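Local atomic coordinates of EDTA monooxygenase (EDTA-degrading bacterium BNC1, PDB entry 5DQP), a protein that probably oxidises the chelator EDTA with molecular oxygen, using reduced FMN, as a member of the NtaA/SnaA/DszA family of flavin-dependent monooxygenases. Residues M6-W11 with D379-N384; L101-A106 with F192-P197; S163-W168 with V200-Y205; G227-A232 with L262-F267. All coordinates share one frame; numbering follows the deposited sequence. Where two conformers were deposited one is given.

Contact 1 (M6-W11 with D379-N384); sequences MYLVSW and DGFVIN
In the modelled conformer of Trp11, one of two, the side-chain amide of Asn384 lies stacked on one face of the indole, the two planes 15° apart. Asn384 OD1 sits 3.2 Å from Trp11 CG, while Asn384 CB makes a CH-pi contact over the five-membered ring, 3.7 Å from its centroid. With CG anti to the backbone N (chi1 -163°), the amide of Asn384 is laid over the ring. An alanine here would remove the amide and would probably leave Trp11 CG and CD2 without the flat group stacked on them. Trp11 NE1 is held by Ser266 OG, and Phe54 meets the ring edge-to-face.

Behind this end the strands 7-11 and 380-383 run parallel, 12° apart. Four backbone hydrogen bonds join them, from Tyr7 N to Asp379 O (3.1 Å) through to Trp11 N to Ile383 O (2.9 Å); a fifth, Phe381 N to Tyr7 O, is less certain. A water donates to both Trp11 O and Ile383 O, giving the latter carbonyl a second partner. On the face of Leu8 and Phe381, Leu8 CD2 packs 3.9 Å from Ile383 CD1, and Met6 SD lies 4.1 Å from Phe381 CE1, at the ring edge, a Met-aromatic contact. Helices 390-405 and 362-374 cover this side; Val9 and Val382 face Leu264 on the other. The pairing closes the TIM-type barrel between its first and last strands. The indole is thus held through one N-H bond and a stacked amide, its side chain about 7 Å from that of Thr94, predicted to bind FMN.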
loop_
_atom_site.group_PDB
_atom_site.type_symbol
_atom_site.label_atom_id
_atom_site.label_comp_id
_atom_site.label_asym_id
_atom_site.label_seq_id
_atom_site.Cartn_x
_atom_site.Cartn_y
_atom_site.Cartn_z
ATOM N N MET A 6 7.783 25.299 -14.461
ATOM C CA MET A 6 7.379 24.024 -15.050
ATOM C C MET A 6 7.407 22.904 -14.008
ATOM O O MET A 6 8.349 22.813 -13.216
ATOM C CB MET A 6 8.337 23.680 -16.201
ATOM C CG MET A 6 8.057 22.377 -16.938
ATOM S SD MET A 6 9.355 22.038 -18.143
ATOM C CE MET A 6 9.286 23.526 -19.158
ATOM N N TYR A 7 6.393 22.038 -14.030
ATOM C CA TYR A 7 6.360 20.859 -13.160
ATOM C C TYR A 7 6.695 19.604 -13.962
ATOM O O TYR A 7 6.368 19.504 -15.143
ATOM C CB TYR A 7 4.989 20.694 -12.482
ATOM C CG TYR A 7 4.596 21.906 -11.669
ATOM C CD1 TYR A 7 5.046 22.068 -10.370
ATOM C CD2 TYR A 7 3.806 22.913 -12.224
ATOM C CE1 TYR A 7 4.712 23.204 -9.636
ATOM C CE2 TYR A 7 3.475 24.041 -11.507
ATOM C CZ TYR A 7 3.935 24.181 -10.215
ATOM O OH TYR A 7 3.596 25.295 -9.498
ATOM N N LEU A 8 7.358 18.646 -13.313
ATOM C CA LEU A 8 7.761 17.400 -13.958
ATOM C C LEU A 8 7.423 16.198 -13.086
ATOM O O LEU A 8 7.714 16.191 -11.884
ATOM C CB LEU A 8 9.266 17.400 -14.260
ATOM C CG LEU A 8 9.770 18.379 -15.313
ATOM C CD1 LEU A 8 11.272 18.276 -15.370
ATOM C CD2 LEU A 8 9.149 18.093 -16.713
ATOM N N VAL A 9 6.842 15.174 -13.698
ATOM C CA VAL A 9 6.511 13.925 -13.022
ATOM C C VAL A 9 7.074 12.776 -13.842
ATOM O O VAL A 9 7.020 12.810 -15.075
ATOM C CB VAL A 9 4.981 13.777 -12.854
ATOM C CG1 VAL A 9 4.637 12.377 -12.256
ATOM C CG2 VAL A 9 4.421 14.921 -12.013
ATOM N N SER A 10 7.601 11.749 -13.174
ATOM C CA SER A 10 8.264 10.642 -13.863
ATOM C C SER A 10 7.521 9.333 -13.616
ATOM O O SER A 10 7.389 8.906 -12.465
ATOM C CB SER A 10 9.719 10.486 -13.410
ATOM O OG SER A 10 9.817 10.339 -11.985
ATOM N N TRP A 11 7.037 8.709 -14.690
ATOM C CA TRP A 11 6.535 7.348 -14.569
ATOM C C TRP A 11 7.612 6.481 -13.947
ATOM O O TRP A 11 8.800 6.614 -14.256
ATOM C CB TRP A 11 6.170 6.742 -15.919
ATOM C CG TRP A 11 5.005 7.274 -16.620
ATOM C CD1 TRP A 11 4.847 8.535 -17.118
ATOM C CD2 TRP A 11 3.839 6.535 -17.008
ATOM N NE1 TRP A 11 3.639 8.637 -17.766
ATOM C CE2 TRP A 11 3.001 7.423 -17.714
ATOM C CE3 TRP A 11 3.420 5.209 -16.820
ATOM C CZ2 TRP A 11 1.758 7.033 -18.229
ATOM C CZ3 TRP A 11 2.190 4.821 -17.333
ATOM C CH2 TRP A 11 1.371 5.730 -18.027
ATOM N N ASP A 379 1.231 22.854 -18.102
ATOM C CA ASP A 379 1.861 23.374 -16.892
ATOM C C ASP A 379 3.121 22.598 -16.503
ATOM O O ASP A 379 3.806 22.985 -15.548
ATOM C CB ASP A 379 0.857 23.369 -15.730
ATOM C CG ASP A 379 -0.418 24.148 -16.070
ATOM O OD1 ASP A 379 -0.342 25.397 -16.133
ATOM O OD2 ASP A 379 -1.482 23.520 -16.309
ATOM N N GLY A 380 3.414 21.521 -17.216
ATOM C CA GLY A 380 4.521 20.642 -16.920
ATOM C C GLY A 380 4.257 19.355 -17.669
ATOM O O GLY A 380 3.370 19.302 -18.510
ATOM N N PHE A 381 5.032 18.313 -17.344
ATOM C CA PHE A 381 4.965 17.101 -18.153
ATOM C C PHE A 381 5.149 15.856 -17.304
ATOM O O PHE A 381 5.803 15.886 -16.264
ATOM C CB PHE A 381 6.016 17.110 -19.287
ATOM C CG PHE A 381 5.908 18.326 -20.170
ATOM C CD1 PHE A 381 6.562 19.502 -19.829
ATOM C CD2 PHE A 381 5.109 18.309 -21.294
ATOM C CE1 PHE A 381 6.449 20.625 -20.616
ATOM C CE2 PHE A 381 4.996 19.422 -22.089
ATOM C CZ PHE A 381 5.667 20.596 -21.729
ATOM N N VAL A 382 4.546 14.765 -17.770
ATOM C CA VAL A 382 4.814 13.423 -17.270
ATOM C C VAL A 382 5.796 12.769 -18.233
ATOM O O VAL A 382 5.482 12.574 -19.413
ATOM C CB VAL A 382 3.529 12.580 -17.149
ATOM C CG1 VAL A 382 3.772 11.378 -16.227
ATOM C CG2 VAL A 382 2.289 13.425 -16.686
ATOM N N ILE A 383 6.969 12.429 -17.720
ATOM C CA ILE A 383 8.051 11.798 -18.474
ATOM C C ILE A 383 7.931 10.285 -18.326
ATOM O O ILE A 383 8.042 9.748 -17.216
ATOM C CB ILE A 383 9.414 12.284 -17.954
ATOM C CG1 ILE A 383 9.487 13.809 -17.972
ATOM C CG2 ILE A 383 10.580 11.647 -18.718
ATOM C CD1 ILE A 383 10.223 14.359 -16.732
ATOM N N ASN A 384 7.711 9.600 -19.435
ATOM C CA ASN A 384 7.478 8.159 -19.462
ATOM C C ASN A 384 8.729 7.524 -20.074
ATOM O O ASN A 384 8.808 7.322 -21.283
ATOM C CB ASN A 384 6.219 7.872 -20.271
ATOM C CG ASN A 384 5.646 6.484 -20.041
ATOM O OD1 ASN A 384 6.128 5.715 -19.199
ATOM N ND2 ASN A 384 4.580 6.158 -20.792
HETATM O O HOH W 1 9.936 7.818 -16.447
#

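Contact 2 (L101-A106 with F192-P197); sequences LPYTLA and FKVAGP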
loop_
_atom_site.group_PDB
_atom_site.type_symbol
_atom_site.label_atom_id
_atom_site.label_comp_id
_atom_site.label_asym_id
_atom_site.label_seq_id
_atom_site.Cartn_x
_atom_site.Cartn_y
_atom_site.Cartn_z
ATOM N N LEU A 101 -12.942 -0.405 -2.008
ATOM C CA LEU A 101 -13.829 0.054 -0.943
ATOM C C LEU A 101 -13.427 1.468 -0.518
ATOM O O LEU A 101 -12.260 1.691 -0.183
ATOM C CB LEU A 101 -13.757 -0.898 0.232
ATOM C CG LEU A 101 -14.125 -2.314 -0.222
ATOM C CD1 LEU A 101 -13.808 -3.343 0.847
ATOM C CD2 LEU A 101 -15.647 -2.359 -0.591
ATOM N N PRO A 102 -14.356 2.436 -0.528
ATOM C CA PRO A 102 -13.980 3.835 -0.231
ATOM C C PRO A 102 -13.316 4.047 1.116
ATOM O O PRO A 102 -12.470 4.941 1.260
ATOM C CB PRO A 102 -15.328 4.590 -0.276
ATOM C CG PRO A 102 -16.310 3.665 -0.845
ATOM C CD PRO A 102 -15.809 2.263 -0.689
ATOM N N TYR A 103 -13.740 3.328 2.149
ATOM C CA TYR A 103 -13.134 3.592 3.446
ATOM C C TYR A 103 -11.702 3.079 3.462
ATOM O O TYR A 103 -10.785 3.763 3.938
ATOM C CB TYR A 103 -13.981 2.965 4.550
ATOM C CG TYR A 103 -13.583 3.387 5.941
ATOM C CD1 TYR A 103 -12.603 2.695 6.632
ATOM C CD2 TYR A 103 -14.187 4.467 6.561
ATOM C CE1 TYR A 103 -12.229 3.065 7.894
ATOM C CE2 TYR A 103 -13.818 4.848 7.820
ATOM C CZ TYR A 103 -12.831 4.132 8.482
ATOM O OH TYR A 103 -12.429 4.457 9.753
ATOM N N THR A 104 -11.486 1.902 2.880
ATOM C CA THR A 104 -10.138 1.375 2.750
ATOM C C THR A 104 -9.258 2.299 1.910
ATOM O O THR A 104 -8.154 2.666 2.325
ATOM C CB THR A 104 -10.198 -0.019 2.148
ATOM O OG1 THR A 104 -10.923 -0.871 3.048
ATOM C CG2 THR A 104 -8.790 -0.554 1.968
ATOM N N LEU A 105 -9.736 2.709 0.741
ATOM C CA LEU A 105 -8.918 3.569 -0.112
ATOM C C LEU A 105 -8.633 4.915 0.551
ATOM O O LEU A 105 -7.491 5.392 0.540
ATOM C CB LEU A 105 -9.597 3.767 -1.466
ATOM C CG LEU A 105 -8.744 4.535 -2.479
ATOM C CD1 LEU A 105 -9.057 4.084 -3.860
ATOM C CD2 LEU A 105 -9.014 6.044 -2.347
ATOM N N ALA A 106 -9.661 5.558 1.121
ATOM C CA ALA A 106 -9.448 6.832 1.819
ATOM C C ALA A 106 -8.345 6.697 2.870
ATOM O O ALA A 106 -7.436 7.537 2.982
ATOM C CB ALA A 106 -10.761 7.293 2.476
ATOM N N PHE A 192 -22.932 3.782 -2.344
ATOM C CA PHE A 192 -22.130 3.569 -1.149
ATOM C C PHE A 192 -22.921 3.993 0.075
ATOM O O PHE A 192 -23.716 4.932 0.035
ATOM C CB PHE A 192 -20.794 4.337 -1.210
ATOM C CG PHE A 192 -19.952 3.982 -2.406
ATOM C CD1 PHE A 192 -19.332 2.737 -2.494
ATOM C CD2 PHE A 192 -19.787 4.881 -3.451
ATOM C CE1 PHE A 192 -18.577 2.399 -3.604
ATOM C CE2 PHE A 192 -19.020 4.545 -4.583
ATOM C CZ PHE A 192 -18.416 3.320 -4.655
ATOM N N LYS A 193 -22.698 3.262 1.162
ATOM C CA LYS A 193 -23.182 3.600 2.492
ATOM C C LYS A 193 -21.974 3.534 3.416
ATOM O O LYS A 193 -21.379 2.467 3.578
ATOM C CB LYS A 193 -24.280 2.628 2.942
ATOM C CG LYS A 193 -24.995 3.052 4.202
ATOM C CD LYS A 193 -25.918 1.965 4.738
ATOM C CE LYS A 193 -26.560 2.394 6.062
ATOM N NZ LYS A 193 -27.362 1.293 6.682
ATOM N N VAL A 194 -21.595 4.670 4.001
ATOM C CA VAL A 194 -20.360 4.760 4.776
ATOM C C VAL A 194 -20.560 5.728 5.935
ATOM O O VAL A 194 -20.807 6.914 5.714
ATOM C CB VAL A 194 -19.189 5.230 3.894
ATOM C CG1 VAL A 194 -17.965 5.498 4.747
ATOM C CG2 VAL A 194 -18.903 4.228 2.749
ATOM N N ALA A 195 -20.424 5.249 7.176
ATOM C CA ALA A 195 -20.660 6.113 8.324
ATOM C C ALA A 195 -19.477 7.037 8.602
ATOM O O ALA A 195 -19.669 8.237 8.825
ATOM C CB ALA A 195 -20.989 5.275 9.564
ATOM N N GLY A 196 -18.246 6.510 8.576
ATOM C CA GLY A 196 -17.106 7.267 9.062
ATOM C C GLY A 196 -17.276 7.464 10.570
ATOM O O GLY A 196 -18.210 6.915 11.135
ATOM N N PRO A 197 -16.388 8.232 11.233
ATOM C CA PRO A 197 -15.213 8.942 10.706
ATOM C C PRO A 197 -14.079 8.016 10.248
ATOM O O PRO A 197 -14.036 6.827 10.597
ATOM C CB PRO A 197 -14.753 9.792 11.897
ATOM C CG PRO A 197 -15.245 9.052 13.105
ATOM C CD PRO A 197 -16.539 8.429 12.693
#
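Apolar packing joins Pro102, in the first turn of helix 102-115, to Phe192. Pro102 CG stands over one face of the Phe192 ring, displaced toward its rim and 3.6 Å from CD1, in a CH-pi contact that measures 3.9 Å to the ring centroid. The aromatic ring is brought there with its CG anti to the carbonyl carbon (chi1 -57°). Val194 fills in beside this pair: its CG2 branch comes to 4.5 Å from Pro102 CG, while its CG1 branch meets the edge of the Tyr103 ring at CD2, 4.3 Å away. Farther along the same edge, Tyr103 CE2 passes 4.3 Å from Gly196 CA.

The polar part is a single hydrogen bond, in which Tyr103 OH donates to Pro197 O at 3.0 Å. The hydroxyl lies in the carbonyl plane, on a lone pair (C=O...O angle 134°), and the acceptor lies in the plane of the phenol ring. A phenylalanine at Tyr103 would probably keep the edge packing but leave the Pro197 carbonyl without this donor. Pro197 follows a cis peptide bond, and Gly196 before it has a positive phi.

Asn135 of the second subunit packs on both Tyr103 and Val194, placing the contact at the dimer interface. Helix 143-161 lies behind the helix start, with Val156 against Pro102 and Arg149 against Phe192, and strand 193-194 pairs with 187-188 in a small antiparallel hairpin.

Contact 3 (S163-W168 with V200-Y205); sequences SWKFPW and VPLPPY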
loop_
_atom_site.group_PDB
_atom_site.type_symbol
_atom_site.label_atom_id
_atom_site.label_comp_id
_atom_site.label_asym_id
_atom_site.label_seq_id
_atom_site.Cartn_x
_atom_site.Cartn_y
_atom_site.Cartn_z
ATOM N N SER A 163 -13.131 14.165 8.030
ATOM C CA SER A 163 -13.957 13.774 9.164
ATOM C C SER A 163 -13.187 13.679 10.481
ATOM O O SER A 163 -13.830 13.525 11.530
ATOM C CB SER A 163 -14.652 12.431 8.885
ATOM O OG SER A 163 -13.714 11.355 8.901
ATOM N N TRP A 164 -11.848 13.738 10.464
ATOM C CA TRP A 164 -11.054 13.756 11.696
ATOM C C TRP A 164 -10.005 14.846 11.559
ATOM O O TRP A 164 -9.019 14.669 10.843
ATOM C CB TRP A 164 -10.392 12.413 11.982
ATOM C CG TRP A 164 -9.635 12.404 13.301
ATOM C CD1 TRP A 164 -9.731 13.323 14.329
ATOM C CD2 TRP A 164 -8.680 11.438 13.729
ATOM N NE1 TRP A 164 -8.904 12.968 15.374
ATOM C CE2 TRP A 164 -8.260 11.809 15.037
ATOM C CE3 TRP A 164 -8.170 10.269 13.168
ATOM C CZ2 TRP A 164 -7.319 11.076 15.745
ATOM C CZ3 TRP A 164 -7.247 9.541 13.883
ATOM C CH2 TRP A 164 -6.835 9.942 15.155
ATOM N N LYS A 165 -10.219 15.964 12.249
ATOM C CA LYS A 165 -9.261 17.060 12.289
ATOM C C LYS A 165 -8.595 17.026 13.665
ATOM O O LYS A 165 -9.126 17.552 14.637
ATOM C CB LYS A 165 -9.950 18.384 12.002
ATOM C CG LYS A 165 -10.488 18.474 10.564
ATOM C CD LYS A 165 -11.301 19.748 10.320
ATOM C CE LYS A 165 -11.965 19.689 8.946
ATOM N NZ LYS A 165 -12.733 20.921 8.613
ATOM N N PHE A 166 -7.445 16.352 13.730
ATOM C CA PHE A 166 -6.680 16.224 14.966
ATOM C C PHE A 166 -5.980 17.550 15.279
ATOM O O PHE A 166 -5.535 18.245 14.368
ATOM C CB PHE A 166 -5.657 15.088 14.809
ATOM C CG PHE A 166 -4.746 14.882 15.991
ATOM C CD1 PHE A 166 -5.153 14.117 17.072
ATOM C CD2 PHE A 166 -3.494 15.471 16.022
ATOM C CE1 PHE A 166 -4.324 13.943 18.166
ATOM C CE2 PHE A 166 -2.659 15.299 17.109
ATOM C CZ PHE A 166 -3.077 14.523 18.189
ATOM N N PRO A 167 -5.881 17.979 16.670
ATOM C CA PRO A 167 -5.301 19.307 17.027
ATOM C C PRO A 167 -3.772 19.349 17.094
ATOM O O PRO A 167 -3.132 19.285 18.141
ATOM C CB PRO A 167 -5.947 19.598 18.383
ATOM C CG PRO A 167 -6.276 18.264 18.971
ATOM C CD PRO A 167 -6.395 17.256 17.843
ATOM N N TRP A 168 -3.159 19.470 15.913
ATOM C CA TRP A 168 -1.702 19.421 15.791
ATOM C C TRP A 168 -0.994 20.419 16.697
ATOM O O TRP A 168 0.122 20.154 17.152
ATOM C CB TRP A 168 -1.289 19.677 14.330
ATOM C CG TRP A 168 -1.895 18.705 13.410
ATOM C CD1 TRP A 168 -2.952 18.912 12.574
ATOM C CD2 TRP A 168 -1.544 17.323 13.284
ATOM N NE1 TRP A 168 -3.253 17.757 11.906
ATOM C CE2 TRP A 168 -2.408 16.763 12.327
ATOM C CE3 TRP A 168 -0.573 16.507 13.882
ATOM C CZ2 TRP A 168 -2.320 15.430 11.939
ATOM C CZ3 TRP A 168 -0.494 15.187 13.503
ATOM C CH2 TRP A 168 -1.364 14.662 12.547
ATOM N N VAL A 200 -7.714 8.164 10.205
ATOM C CA VAL A 200 -6.445 8.799 9.865
ATOM C C VAL A 200 -6.754 10.285 9.838
ATOM O O VAL A 200 -7.712 10.685 9.177
ATOM C CB VAL A 200 -5.888 8.331 8.507
ATOM C CG1 VAL A 200 -4.567 9.054 8.202
ATOM C CG2 VAL A 200 -5.713 6.812 8.460
ATOM N N PRO A 201 -6.007 11.134 10.534
ATOM C CA PRO A 201 -6.417 12.537 10.646
ATOM C C PRO A 201 -5.962 13.386 9.465
ATOM O O PRO A 201 -4.925 13.137 8.846
ATOM C CB PRO A 201 -5.728 12.990 11.936
ATOM C CG PRO A 201 -4.426 12.213 11.872
ATOM C CD PRO A 201 -4.776 10.856 11.300
ATOM N N LEU A 202 -6.756 14.416 9.177
ATOM C CA LEU A 202 -6.389 15.395 8.167
ATOM C C LEU A 202 -5.112 16.100 8.605
ATOM O O LEU A 202 -5.024 16.554 9.751
ATOM C CB LEU A 202 -7.500 16.425 7.976
ATOM C CG LEU A 202 -7.393 17.433 6.825
ATOM C CD1 LEU A 202 -7.411 16.709 5.473
ATOM C CD2 LEU A 202 -8.545 18.389 6.903
ATOM N N PRO A 203 -4.109 16.194 7.751
ATOM C CA PRO A 203 -2.900 16.928 8.112
ATOM C C PRO A 203 -3.161 18.420 8.056
ATOM O O PRO A 203 -4.119 18.856 7.407
ATOM C CB PRO A 203 -1.888 16.497 7.036
ATOM C CG PRO A 203 -2.526 15.262 6.367
ATOM C CD PRO A 203 -3.993 15.545 6.435
ATOM N N PRO A 204 -2.313 19.232 8.693
ATOM C CA PRO A 204 -2.516 20.683 8.649
ATOM C C PRO A 204 -2.269 21.288 7.281
ATOM O O PRO A 204 -2.746 22.394 7.008
ATOM C CB PRO A 204 -1.507 21.207 9.683
ATOM C CG PRO A 204 -0.443 20.172 9.713
ATOM C CD PRO A 204 -1.153 18.857 9.524
ATOM N N TYR A 205 -1.568 20.604 6.394
ATOM C CA TYR A 205 -1.355 21.132 5.054
ATOM C C TYR A 205 -2.353 20.575 4.025
ATOM O O TYR A 205 -2.209 20.838 2.828
ATOM C CB TYR A 205 0.091 20.856 4.630
ATOM C CG TYR A 205 0.481 19.433 4.940
ATOM C CD1 TYR A 205 0.078 18.396 4.109
ATOM C CD2 TYR A 205 1.230 19.117 6.069
ATOM C CE1 TYR A 205 0.387 17.097 4.397
ATOM C CE2 TYR A 205 1.566 17.798 6.357
ATOM C CZ TYR A 205 1.145 16.797 5.513
ATOM O OH TYR A 205 1.467 15.486 5.779
HETATM O O HOH W 2 -6.548 18.507 11.496
#
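Pro201 is wedged between two tryptophans. Its CB lies over one face of the Trp164 indole, 4.0 Å from the centroid of the six-membered ring, and its CG touches Trp168 CZ2 at 3.8 Å. The chi1 of Trp164, -177°, sets its indole alongside the proline.

Trp168 has CG anti to its carbonyl carbon (chi1 -58°), which turns NE1 to Leu202 O. That hydrogen bond, 3.0 Å long, lies both in the indole plane and in the carbonyl plane. Pro204 CD covers one indole face, 3.5 Å from the centroid of the five-membered ring, and Phe166 CD2 covers the opposite one, leaving the indole sandwiched. A water donates to Phe166 O and Leu202 O, so Leu202 O accepts twice.

Leu202 N donates to Trp164 O at 2.8 Å in an almost straight bond. Toward the surface, the extended Lys165 chain runs beside Leu202, CG to CD2 4.1 Å. This aromatic-proline packing joins the end of strand 164-165 to the proline-rich loop before strand 210-213, away from the predicted FMN site. Short strand 164-165 pairs antiparallel with 181-182, helix 102-115 packs on Val200 and Pro201, and Phe33 of the second subunit meets Phe166, Trp168 and Pro201.

Contact 4 (G227-A232 with L262-F267); sequences GEIIYA and LVLPSF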
loop_
_atom_site.group_PDB
_atom_site.type_symbol
_atom_site.label_atom_id
_atom_site.label_comp_id
_atom_site.label_asym_id
_atom_site.label_seq_id
_atom_site.Cartn_x
_atom_site.Cartn_y
_atom_site.Cartn_z
ATOM N N GLY A 227 -10.282 16.840 -9.882
ATOM C CA GLY A 227 -8.913 16.692 -10.351
ATOM C C GLY A 227 -8.113 17.956 -10.100
ATOM O O GLY A 227 -8.557 19.062 -10.414
ATOM N N GLU A 228 -6.944 17.800 -9.495
ATOM C CA GLU A 228 -6.035 18.924 -9.322
ATOM C C GLU A 228 -4.885 18.847 -10.291
ATOM O O GLU A 228 -4.328 19.881 -10.673
ATOM C CB GLU A 228 -5.503 18.948 -7.891
ATOM C CG GLU A 228 -6.640 18.752 -6.923
ATOM C CD GLU A 228 -6.213 18.762 -5.477
ATOM O OE1 GLU A 228 -6.173 17.673 -4.851
ATOM O OE2 GLU A 228 -5.928 19.865 -4.970
ATOM N N ILE A 229 -4.523 17.629 -10.682
ATOM C CA ILE A 229 -3.626 17.389 -11.795
ATOM C C ILE A 229 -4.365 16.552 -12.822
ATOM O O ILE A 229 -5.033 15.566 -12.482
ATOM C CB ILE A 229 -2.330 16.679 -11.378
ATOM C CG1 ILE A 229 -1.708 17.335 -10.146
ATOM C CG2 ILE A 229 -1.366 16.665 -12.556
ATOM C CD1 ILE A 229 -0.464 16.590 -9.649
ATOM N N ILE A 230 -4.239 16.950 -14.077
ATOM C CA ILE A 230 -4.816 16.234 -15.200
ATOM C C ILE A 230 -3.676 15.852 -16.133
ATOM O O ILE A 230 -2.893 16.719 -16.553
ATOM C CB ILE A 230 -5.862 17.099 -15.925
ATOM C CG1 ILE A 230 -6.840 17.726 -14.908
ATOM C CG2 ILE A 230 -6.524 16.298 -17.054
ATOM C CD1 ILE A 230 -7.786 18.756 -15.510
ATOM N N TYR A 231 -3.575 14.560 -16.437
ATOM C CA TYR A 231 -2.674 14.070 -17.473
ATOM C C TYR A 231 -3.334 14.205 -18.831
ATOM O O TYR A 231 -4.531 13.960 -18.974
ATOM C CB TYR A 231 -2.321 12.607 -17.252
ATOM C CG TYR A 231 -1.546 12.345 -16.002
ATOM C CD1 TYR A 231 -1.019 13.395 -15.248
ATOM C CD2 TYR A 231 -1.321 11.045 -15.577
ATOM C CE1 TYR A 231 -0.288 13.144 -14.104
ATOM C CE2 TYR A 231 -0.581 10.781 -14.442
ATOM C CZ TYR A 231 -0.067 11.826 -13.707
ATOM O OH TYR A 231 0.652 11.553 -12.564
ATOM N N ALA A 232 -2.544 14.592 -19.833
ATOM C CA ALA A 232 -3.065 14.847 -21.163
ATOM C C ALA A 232 -2.211 14.153 -22.212
ATOM O O ALA A 232 -1.050 13.791 -21.985
ATOM C CB ALA A 232 -3.142 16.356 -21.476
ATOM N N LEU A 262 -3.568 21.827 -12.605
ATOM C CA LEU A 262 -2.396 21.728 -13.459
ATOM C C LEU A 262 -2.661 20.658 -14.511
ATOM O O LEU A 262 -3.238 19.612 -14.198
ATOM C CB LEU A 262 -1.152 21.379 -12.633
ATOM C CG LEU A 262 -0.791 22.335 -11.482
ATOM C CD1 LEU A 262 0.308 21.708 -10.650
ATOM C CD2 LEU A 262 -0.316 23.665 -12.031
ATOM N N VAL A 263 -2.270 20.942 -15.762
ATOM C CA VAL A 263 -2.344 19.994 -16.872
ATOM C C VAL A 263 -0.930 19.567 -17.263
ATOM O O VAL A 263 -0.066 20.413 -17.548
ATOM C CB VAL A 263 -3.084 20.599 -18.085
ATOM C CG1 VAL A 263 -3.102 19.617 -19.259
ATOM C CG2 VAL A 263 -4.495 21.014 -17.709
ATOM N N LEU A 264 -0.702 18.259 -17.313
ATOM C CA LEU A 264 0.607 17.690 -17.647
ATOM C C LEU A 264 0.447 16.690 -18.787
ATOM O O LEU A 264 0.011 15.551 -18.547
ATOM C CB LEU A 264 1.251 17.004 -16.447
ATOM C CG LEU A 264 1.159 17.657 -15.076
ATOM C CD1 LEU A 264 2.050 16.907 -14.102
ATOM C CD2 LEU A 264 1.545 19.123 -15.134
ATOM N N PRO A 265 0.778 17.077 -20.025
ATOM C CA PRO A 265 0.850 16.098 -21.115
ATOM C C PRO A 265 1.939 15.072 -20.847
ATOM O O PRO A 265 2.977 15.379 -20.261
ATOM C CB PRO A 265 1.180 16.957 -22.347
ATOM C CG PRO A 265 0.785 18.352 -21.981
ATOM C CD PRO A 265 1.150 18.424 -20.500
ATOM N N SER A 266 1.681 13.842 -21.271
ATOM C CA SER A 266 2.538 12.704 -21.007
ATOM C C SER A 266 3.214 12.317 -22.308
ATOM O O SER A 266 2.579 12.328 -23.364
ATOM C CB SER A 266 1.722 11.523 -20.442
ATOM O OG SER A 266 2.557 10.425 -20.091
ATOM N N PHE A 267 4.497 11.978 -22.243
ATOM C CA PHE A 267 5.171 11.569 -23.468
ATOM C C PHE A 267 6.388 10.714 -23.139
ATOM O O PHE A 267 6.887 10.702 -22.004
ATOM C CB PHE A 267 5.571 12.786 -24.309
ATOM C CG PHE A 267 6.761 13.520 -23.773
ATOM C CD1 PHE A 267 6.643 14.316 -22.666
ATOM C CD2 PHE A 267 8.001 13.392 -24.365
ATOM C CE1 PHE A 267 7.738 14.975 -22.158
ATOM C CE2 PHE A 267 9.095 14.069 -23.858
ATOM C CZ PHE A 267 8.962 14.853 -22.758
#
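Ile229 and Leu262 begin the parallel pairing of strands 229-233 and 262-271, the two strands of a beta-alpha-beta unit of the TIM-type barrel, linked through helix 237-253. The backbone is joined by five hydrogen bonds that alternate across the pair, among them Leu262 N to Glu228 O and Leu264 N to Ile230 O, both 2.8 Å. Ala232 N to Leu264 O is longer, at 3.0 Å, and its donor stands well above the carbonyl plane. CA-H...O contacts accompany them, with Tyr231 CA 3.2 Å from Leu264 O.

Apolar contacts fall on two faces. On that of Ile229, Tyr231 and Leu264, the Ile229 methyl CG2, anti to the backbone N, reaches Leu264 CG at 3.7 Å; Val382 of strand 380-383 also packs on Tyr231. Phe54 meets the Tyr231 ring edge-to-face, and a bound polyether, probably from the crystallisation liquor, lies about 4 Å from the Tyr231 side chain, near the predicted FMN site. On the face of Ile230, Val263, Ala232 and Pro265, Phe243 of helix 237-253 touches the first three.

The polar end of Glu228 looks outside the pair, forming a salt bridge with Arg419. On the helix-covered face, Ala232 CB rests 3.9 Å from Val263 CG1.

In the fold
Contacts 1 and 4 are neighbours in the parallel barrel sheet, their centres 8 Å apart, because strand 380-383 lies beside 262-271; Asp379 OD2 and Val263 N, 2.8 Å apart, probably bond. Contact 1 joins the first barrel strand to the last and encloses the other three in sequence. Contacts 2 and 3 lie about 31 and 30 Å from contact 1, centre to centre. They alternate along the chain, their centres are 17 Å apart, both touch the second subunit, and both involve helix 102-115, whose start belongs to contact 2. Contact 4 follows both. One pair thus belongs to the barrel wall near the predicted flavin site, the other to the periphery facing the second subunit.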